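PDB 2VO8: Exo-alpha-sialidase from Clostridium perfringens, which probably removes terminal sialic acid from glycoconjugates and carries the cohesin module described here, which is thought to bind partner enzymes with high affinity in toxin complexes. Local coordinates for residues A[14-19]-A[134-139]; A[24-29]-A[101-106]. One frame throughout, in Å; residues are numbered along the deposited sequence. Where two conformers were deposited one is given.

Contact 1: A[14-19]-A[134-139]; sequences IKVNDE and KEVKIN
Lys-134 reaches across to Val-16 and Asp-18 with its whole length, a good example of a lysine that works by its stem as well as its tip. At the root, CB faces Val-16 CG1, but how closely is uncertain, because this methyl and Lys-134 CG are modelled too near each other and the placing of both is doubtful. The chain leaves with CG anti to the backbone N (chi1 164°), then bends at chi2 and turns along the loop, so that CD passes Val-16 O and CE comes within 3.0 Å of the same oxygen. At the end, NZ is gripped twice: it donates to Val-16 O at 2.7 Å, nearly along the axis of that carbonyl, and forms a salt bridge with Asp-18 OD1, modelled at 2.5 Å. The side chains of Asp-18 and Lys-134 cross at about a right angle.

Here the first and last strands of the cohesin jelly roll run parallel, and the lysine spans the place where strand 10-15 gives way to strand 19-21. Pairing is regained at once: Lys-137 N donates to Asp-18 O (2.9 Å, 169° at the hydrogen), and Glu-19 faces Lys-137 as a parallel bridge pair. Lys-137 also shares a backbone hydrogen bond with Val-20. Val-136 CG1 meets Val-16 CG2 at 3.8 Å, while Phe-55 and Leu-112 pack against Val-136 within the sandwich.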
loop_
_atom_site.group_PDB
_atom_site.type_symbol
_atom_site.label_atom_id
_atom_site.label_comp_id
_atom_site.label_asym_id
_atom_site.label_seq_id
_atom_site.Cartn_x
_atom_site.Cartn_y
_atom_site.Cartn_z
ATOM N N ILE A 14 -5.782 -1.516 2.561
ATOM C CA ILE A 14 -5.514 -1.919 1.163
ATOM C C ILE A 14 -6.854 -2.240 0.507
ATOM O O ILE A 14 -7.617 -3.038 1.039
ATOM C CB ILE A 14 -4.462 -3.063 1.076
ATOM C CG1 ILE A 14 -4.363 -3.633 -0.361
ATOM C CG2 ILE A 14 -4.665 -4.183 2.092
ATOM C CD1 ILE A 14 -3.056 -4.495 -0.563
ATOM N N LYS A 15 -7.125 -1.607 -0.625
ATOM C CA LYS A 15 -8.382 -1.734 -1.356
ATOM C C LYS A 15 -8.031 -2.226 -2.746
ATOM O O LYS A 15 -7.163 -1.666 -3.414
ATOM C CB LYS A 15 -9.189 -0.456 -1.419
ATOM C CG LYS A 15 -9.814 -0.049 -0.091
ATOM C CD LYS A 15 -10.791 1.141 -0.222
ATOM C CE LYS A 15 -10.110 2.426 -0.588
ATOM N NZ LYS A 15 -9.247 2.960 0.501
ATOM N N VAL A 16 -8.651 -3.331 -3.117
ATOM C CA VAL A 16 -8.398 -3.942 -4.414
ATOM C C VAL A 16 -9.611 -4.781 -4.779
ATOM O O VAL A 16 -10.356 -5.318 -3.900
ATOM C CB VAL A 16 -7.069 -4.784 -4.374
ATOM C CG1 VAL A 16 -7.123 -5.762 -3.324
ATOM C CG2 VAL A 16 -6.748 -5.496 -5.765
ATOM N N ASN A 17 -9.853 -4.905 -6.071
ATOM C CA ASN A 17 -10.967 -5.691 -6.541
ATOM C C ASN A 17 -10.696 -7.147 -6.127
ATOM O O ASN A 17 -9.548 -7.559 -6.004
ATOM C CB ASN A 17 -11.101 -5.642 -8.080
ATOM C CG ASN A 17 -11.529 -4.278 -8.611
ATOM O OD1 ASN A 17 -12.206 -3.488 -7.927
ATOM N ND2 ASN A 17 -11.162 -4.022 -9.878
ATOM N N ASP A 18 -11.788 -7.829 -5.827
ATOM C CA ASP A 18 -11.827 -9.242 -5.451
ATOM C C ASP A 18 -11.312 -10.127 -6.587
ATOM O O ASP A 18 -10.707 -11.176 -6.342
ATOM C CB ASP A 18 -13.291 -9.644 -5.181
ATOM C CG ASP A 18 -13.792 -9.192 -3.833
ATOM O OD1 ASP A 18 -13.006 -8.576 -3.049
ATOM O OD2 ASP A 18 -14.980 -9.490 -3.538
ATOM N N GLU A 19 -11.605 -9.730 -7.812
ATOM C CA GLU A 19 -11.209 -10.497 -8.980
ATOM C C GLU A 19 -10.409 -9.616 -9.910
ATOM O O GLU A 19 -10.806 -8.461 -10.216
ATOM C CB GLU A 19 -12.410 -11.109 -9.699
ATOM C CG GLU A 19 -13.101 -12.195 -8.821
ATOM C CD GLU A 19 -14.159 -12.992 -9.542
ATOM O OE1 GLU A 19 -14.116 -13.118 -10.784
ATOM O OE2 GLU A 19 -15.053 -13.523 -8.833
ATOM N N LYS A 134 -5.253 -8.211 1.528
ATOM C CA LYS A 134 -6.452 -8.419 0.746
ATOM C C LYS A 134 -6.182 -9.622 -0.184
ATOM O O LYS A 134 -5.058 -9.771 -0.686
ATOM C CB LYS A 134 -6.778 -7.150 -0.056
ATOM C CG LYS A 134 -7.764 -7.273 -1.218
ATOM C CD LYS A 134 -9.173 -7.486 -0.837
ATOM C CE LYS A 134 -10.016 -7.725 -2.116
ATOM N NZ LYS A 134 -11.302 -7.016 -1.979
ATOM N N GLU A 135 -7.193 -10.480 -0.322
ATOM C CA GLU A 135 -7.127 -11.638 -1.233
ATOM C C GLU A 135 -7.771 -11.285 -2.552
ATOM O O GLU A 135 -8.804 -10.644 -2.595
ATOM C CB GLU A 135 -7.813 -12.885 -0.655
ATOM C CG GLU A 135 -7.389 -13.227 0.718
ATOM C CD GLU A 135 -8.198 -14.366 1.329
ATOM O OE1 GLU A 135 -9.285 -14.662 0.805
ATOM O OE2 GLU A 135 -7.703 -14.927 2.317
ATOM N N VAL A 136 -7.158 -11.756 -3.637
ATOM C CA VAL A 136 -7.716 -11.642 -4.962
ATOM C C VAL A 136 -7.749 -13.035 -5.637
ATOM O O VAL A 136 -6.878 -13.877 -5.379
ATOM C CB VAL A 136 -6.922 -10.695 -5.883
ATOM C CG1 VAL A 136 -6.683 -9.282 -5.207
ATOM C CG2 VAL A 136 -5.619 -11.275 -6.245
ATOM N N LYS A 137 -8.717 -13.217 -6.512
ATOM C CA LYS A 137 -8.752 -14.379 -7.432
ATOM C C LYS A 137 -8.300 -13.899 -8.814
ATOM O O LYS A 137 -8.814 -12.894 -9.332
ATOM C CB LYS A 137 -10.122 -15.016 -7.465
ATOM C CG LYS A 137 -10.301 -16.101 -8.535
ATOM C CD LYS A 137 -11.768 -16.426 -8.719
ATOM C CE LYS A 137 -12.049 -17.616 -9.659
ATOM N NZ LYS A 137 -10.868 -18.039 -10.385
ATOM N N ILE A 138 -7.353 -14.611 -9.411
ATOM C CA ILE A 138 -6.834 -14.222 -10.729
ATOM C C ILE A 138 -7.526 -15.152 -11.746
ATOM O O ILE A 138 -7.225 -16.357 -11.798
ATOM C CB ILE A 138 -5.309 -14.391 -10.881
ATOM C CG1 ILE A 138 -4.504 -13.650 -9.799
ATOM C CG2 ILE A 138 -4.844 -13.942 -12.303
ATOM C CD1 ILE A 138 -3.105 -14.032 -9.793
ATOM N N ASN A 139 -8.434 -14.585 -12.519
ATOM C CA ASN A 139 -9.051 -15.276 -13.645
ATOM C C ASN A 139 -8.133 -15.477 -14.848
ATOM O O ASN A 139 -7.167 -14.734 -15.052
ATOM C CB ASN A 139 -10.319 -14.532 -14.084
ATOM C CG ASN A 139 -11.377 -14.492 -12.978
ATOM O OD1 ASN A 139 -11.913 -13.430 -12.607
ATOM N ND2 ASN A 139 -11.670 -15.647 -12.447
#

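Contact 2: A[24-29]-A[101-106]; sequences SAFEAI and LTPKIS
Phe-26 and Leu-101 satisfy each other's backbone completely. Phe-26 N donates to Leu-101 O at 2.9 Å, and Leu-101 N returns the bond to Phe-26 O at 3.0 Å. These reciprocal bonds make an antiparallel hydrogen-bonded pair, and both are nearly straight, with 164° and 173° at the hydrogens. Leu-101 O has a further, weaker neighbour: Ala-25 CA lies 3.3 Å from Leu-101 O and turns its C-H toward it, so this acceptor is held by two residues in succession.

The pair sits in the cohesin beta-sandwich where strand 26-33 begins and strand 95-103 is about to end, and its two side chains lie on the same face of the sheet. Phe-26 carries CG between its backbone N and carbonyl carbon (chi1 71°), which brings the ring over toward the partner strand. CZ thereby rests 3.7 Å from Leu-101 CB, and CE2 lies 3.8 Å from Pro-103 CG. Pro-103 CD comes to the ring edge, in its plane.

Lacking an N-H, Pro-103 can donate no backbone bond; its carbonyl is paired with Gly-23, just before the segment 24-29. Thr-102 looks elsewhere for its polar partners: OG1 is hydrogen-bonded to Asn-58 OD1, and its backbone to Ile-56 on strand 55-62. Toward the neighbouring segment the same hydroxyl oxygen merely touches carbon, 3.5 Å from Ala-25 CB.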
loop_
_atom_site.group_PDB
_atom_site.type_symbol
_atom_site.label_atom_id
_atom_site.label_comp_id
_atom_site.label_asym_id
_atom_site.label_seq_id
_atom_site.Cartn_x
_atom_site.Cartn_y
_atom_site.Cartn_z
ATOM N N SER A 24 -4.482 -8.094 -17.591
ATOM C CA SER A 24 -5.228 -6.861 -17.392
ATOM C C SER A 24 -4.682 -6.180 -16.138
ATOM O O SER A 24 -4.683 -6.746 -15.049
ATOM C CB SER A 24 -6.719 -7.176 -17.263
ATOM O OG SER A 24 -7.508 -6.002 -17.410
ATOM N N ALA A 25 -4.181 -4.958 -16.304
ATOM C CA ALA A 25 -3.631 -4.195 -15.205
ATOM C C ALA A 25 -4.776 -3.791 -14.235
ATOM O O ALA A 25 -5.920 -3.507 -14.641
ATOM C CB ALA A 25 -2.904 -2.954 -15.712
ATOM N N PHE A 26 -4.443 -3.786 -12.961
ATOM C CA PHE A 26 -5.373 -3.335 -11.917
ATOM C C PHE A 26 -4.587 -2.559 -10.854
ATOM O O PHE A 26 -3.393 -2.656 -10.808
ATOM C CB PHE A 26 -6.100 -4.567 -11.304
ATOM C CG PHE A 26 -5.208 -5.434 -10.437
ATOM C CD1 PHE A 26 -5.104 -5.246 -9.051
ATOM C CD2 PHE A 26 -4.468 -6.479 -11.007
ATOM C CE1 PHE A 26 -4.249 -6.034 -8.300
ATOM C CE2 PHE A 26 -3.596 -7.232 -10.273
ATOM C CZ PHE A 26 -3.500 -7.041 -8.906
ATOM N N GLU A 27 -5.272 -1.835 -9.952
ATOM C CA GLU A 27 -4.690 -1.004 -8.891
ATOM C C GLU A 27 -4.936 -1.643 -7.487
ATOM O O GLU A 27 -6.083 -2.006 -7.230
ATOM C CB GLU A 27 -5.393 0.397 -8.941
ATOM C CG GLU A 27 -4.792 1.409 -10.009
ATOM C CD GLU A 27 -5.466 1.439 -11.420
ATOM O OE1 GLU A 27 -4.874 2.025 -12.352
ATOM O OE2 GLU A 27 -6.583 0.922 -11.632
ATOM N N ALA A 28 -3.924 -1.778 -6.638
ATOM C CA ALA A 28 -4.151 -1.856 -5.203
ATOM C C ALA A 28 -3.910 -0.501 -4.555
ATOM O O ALA A 28 -2.881 0.135 -4.793
ATOM C CB ALA A 28 -3.253 -2.911 -4.579
ATOM N N ILE A 29 -4.862 -0.066 -3.736
ATOM C CA ILE A 29 -4.837 1.278 -3.172
ATOM C C ILE A 29 -4.486 1.243 -1.687
ATOM O O ILE A 29 -5.256 0.739 -0.868
ATOM C CB ILE A 29 -6.190 1.991 -3.352
ATOM C CG1 ILE A 29 -6.540 2.099 -4.838
ATOM C CG2 ILE A 29 -6.157 3.368 -2.706
ATOM C CD1 ILE A 29 -7.929 2.640 -5.099
ATOM N N LEU A 101 -0.471 -3.360 -10.952
ATOM C CA LEU A 101 -0.017 -4.751 -11.163
ATOM C C LEU A 101 -0.756 -5.369 -12.324
ATOM O O LEU A 101 -1.865 -5.041 -12.576
ATOM C CB LEU A 101 -0.286 -5.600 -9.908
ATOM C CG LEU A 101 0.510 -5.132 -8.682
ATOM C CD1 LEU A 101 -0.421 -4.976 -7.450
ATOM C CD2 LEU A 101 1.668 -5.985 -8.348
ATOM N N THR A 102 -0.120 -6.302 -13.036
ATOM C CA THR A 102 -0.793 -7.121 -14.059
ATOM C C THR A 102 -0.565 -8.604 -13.727
ATOM O O THR A 102 0.595 -9.036 -13.586
ATOM C CB THR A 102 -0.279 -6.836 -15.467
ATOM O OG1 THR A 102 -0.425 -5.429 -15.774
ATOM C CG2 THR A 102 -1.002 -7.720 -16.530
ATOM N N PRO A 103 -1.648 -9.360 -13.557
ATOM C CA PRO A 103 -1.423 -10.809 -13.275
ATOM C C PRO A 103 -0.866 -11.514 -14.493
ATOM O O PRO A 103 -1.143 -11.102 -15.607
ATOM C CB PRO A 103 -2.818 -11.346 -12.922
ATOM C CG PRO A 103 -3.728 -10.069 -12.765
ATOM C CD PRO A 103 -3.077 -9.017 -13.589
ATOM N N LYS A 104 -0.032 -12.531 -14.281
ATOM C CA LYS A 104 0.451 -13.304 -15.452
ATOM C C LYS A 104 0.192 -14.801 -15.338
ATOM O O LYS A 104 0.598 -15.555 -16.247
ATOM C CB LYS A 104 1.918 -13.009 -15.696
ATOM C CG LYS A 104 2.880 -13.400 -14.584
ATOM C CD LYS A 104 4.256 -13.028 -15.008
ATOM C CE LYS A 104 5.362 -13.389 -14.047
ATOM N NZ LYS A 104 5.811 -14.838 -14.100
ATOM N N ILE A 105 -0.411 -15.229 -14.237
ATOM C CA ILE A 105 -0.884 -16.609 -14.048
ATOM C C ILE A 105 -2.202 -16.640 -13.318
ATOM O O ILE A 105 -2.374 -15.954 -12.324
ATOM C CB ILE A 105 0.051 -17.465 -13.160
ATOM C CG1 ILE A 105 1.417 -17.598 -13.799
ATOM C CG2 ILE A 105 -0.575 -18.861 -12.909
ATOM C CD1 ILE A 105 2.472 -18.184 -12.829
ATOM N N SER A 106 -3.108 -17.506 -13.749
ATOM C CA SER A 106 -4.358 -17.702 -13.013
ATOM C C SER A 106 -4.118 -18.377 -11.650
ATOM O O SER A 106 -3.179 -19.214 -11.460
ATOM C CB SER A 106 -5.352 -18.503 -13.842
ATOM O OG SER A 106 -4.916 -19.850 -13.943
#

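The two contacts touch within a continuous, curled set of paired strands, in the order 126-139, 10-15, 26-33, 95-103, and their centres are about 9 Å apart. Along the chain the order is 14-19, 24-29, 101-106, 134-139, so contact 2 falls between the two halves of contact 1. Lys-15 O and Ile-29 N, 2.8 Å apart, probably form a hydrogen bond joining strands 10-15 and 26-33, and Ile-138 CG2 packs 3.4 Å from Pro-103 CB. Contact 1, with parallel pairing, brings the two ends of the cohesin module together; contact 2, with antiparallel pairing, ties the early strand 26-33 to strand 95-103 in the compact sandwich.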